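Local coordinates for adenylate cyclase-like protein (Chlamydia trachomatis, PDB 3GQS), which is of unknown function but is probably a membrane protein related to type III secretion components, this part being its FHA domain, a fold that often binds phosphothreonine peptides, at residues Phe19-Asp22 / Thr26-Val29. Numbering follows the deposited sequence.
Sequences FHLD and TYIV
The phenolic oxygen of Tyr27 is gripped chiefly by the backbone of Asp22, which donates its N-H to Tyr27 OH, with N and OH 2.8 Å apart and an angle of 168° at the hydrogen, an almost straight bond. A water at the ring edge, in its plane, lies unusually close to Tyr27 OH, at a doubtful 2.5 Å, and donates a long, weak bond to Asp22 OD2 (3.3 Å), linking the phenol indirectly to the carboxylate. One face of the Tyr27 ring is covered by Leu21: methyl CD2 sits over its centre, 3.5 Å from the centroid and almost on the ring normal, a CH-pi contact. In Leu21, chi1 (-62°) sets CG beside the backbone N, and the rotation about CB-CG then turns CD2 to the ring. Phe19 approaches Tyr27 differently, its plane nearly perpendicular at 88° and its CE2 lying 3.7 Å from Tyr27 CE1. The strands holding these residues belong to different sheets of the FHA beta sandwich: 18-21 pairs with 4-9, through backbone hydrogen bonding between Leu21 and Phe5, and 26-30 with 50-54, through that between Tyr27 and Ile52. Tyr27 thus bridges the two sheets just after the chain crosses from one to the other. Apolar contact on its ring and the polar bond at its hydroxyl probably fix the ring's rotation and hold the hydroxyl in place.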
# COMPACT_ATOMS: atom_id res chain seq x y z
N PHE A 19 4.53 3.87 8.71
CA PHE A 19 3.73 2.94 9.54
C PHE A 19 4.29 1.51 9.51
O PHE A 19 4.48 0.93 8.46
CB PHE A 19 2.27 2.94 9.08
CG PHE A 19 1.26 2.47 10.14
CD1 PHE A 19 1.27 3.02 11.41
CD2 PHE A 19 0.30 1.52 9.84
CE1 PHE A 19 0.35 2.62 12.37
CE2 PHE A 19 -0.62 1.11 10.78
CZ PHE A 19 -0.59 1.66 12.06
N HIS A 20 4.56 0.96 10.69
CA HIS A 20 5.04 -0.42 10.83
C HIS A 20 3.91 -1.35 10.47
O HIS A 20 2.83 -1.23 10.99
CB HIS A 20 5.48 -0.66 12.26
CG HIS A 20 5.88 -2.06 12.56
ND1 HIS A 20 5.72 -2.61 13.82
CD2 HIS A 20 6.50 -3.01 11.82
CE1 HIS A 20 6.20 -3.84 13.83
NE2 HIS A 20 6.68 -4.11 12.63
N LEU A 21 4.15 -2.19 9.50
CA LEU A 21 3.16 -3.14 9.02
C LEU A 21 3.58 -4.51 9.61
O LEU A 21 4.65 -5.06 9.31
CB LEU A 21 3.13 -3.18 7.48
CG LEU A 21 2.74 -1.88 6.75
CD1 LEU A 21 2.70 -2.11 5.24
CD2 LEU A 21 1.45 -1.31 7.22
N ASP A 22 2.72 -5.03 10.46
CA ASP A 22 3.05 -6.23 11.34
C ASP A 22 3.02 -7.49 10.53
O ASP A 22 2.22 -7.62 9.59
CB ASP A 22 2.06 -6.33 12.49
CG ASP A 22 2.29 -5.29 13.59
OD1 ASP A 22 3.43 -4.86 13.77
OD2 ASP A 22 1.33 -4.90 14.32
N THR A 26 -2.98 -7.64 7.79
CA THR A 26 -3.52 -7.09 6.55
C THR A 26 -3.90 -5.64 6.80
O THR A 26 -4.51 -5.34 7.80
CB THR A 26 -4.79 -7.84 6.15
OG1 THR A 26 -4.50 -9.25 6.03
CG2 THR A 26 -5.40 -7.29 4.85
N TYR A 27 -3.58 -4.75 5.85
CA TYR A 27 -3.86 -3.32 6.02
C TYR A 27 -4.52 -2.76 4.76
O TYR A 27 -4.09 -2.97 3.68
CB TYR A 27 -2.56 -2.53 6.28
CG TYR A 27 -1.84 -2.89 7.57
CD1 TYR A 27 -1.90 -2.08 8.68
CD2 TYR A 27 -1.04 -4.01 7.62
CE1 TYR A 27 -1.21 -2.41 9.83
CE2 TYR A 27 -0.38 -4.35 8.79
CZ TYR A 27 -0.48 -3.57 9.88
OH TYR A 27 0.21 -3.96 11.03
N ILE A 28 -5.57 -2.03 4.94
CA ILE A 28 -6.28 -1.45 3.82
C ILE A 28 -5.83 -0.01 3.68
O ILE A 28 -5.81 0.71 4.64
CB ILE A 28 -7.77 -1.49 4.08
CG1 ILE A 28 -8.24 -2.98 4.20
CG2 ILE A 28 -8.54 -0.76 3.01
CD1 ILE A 28 -9.72 -3.14 4.71
N VAL A 29 -5.47 0.38 2.48
CA VAL A 29 -5.03 1.76 2.21
C VAL A 29 -6.18 2.44 1.44
O VAL A 29 -6.63 1.95 0.46
CB VAL A 29 -3.70 1.81 1.41
CG1 VAL A 29 -3.23 3.34 1.10
CG2 VAL A 29 -2.61 1.03 2.13
O HOH W 1 -0.14 -2.34 12.92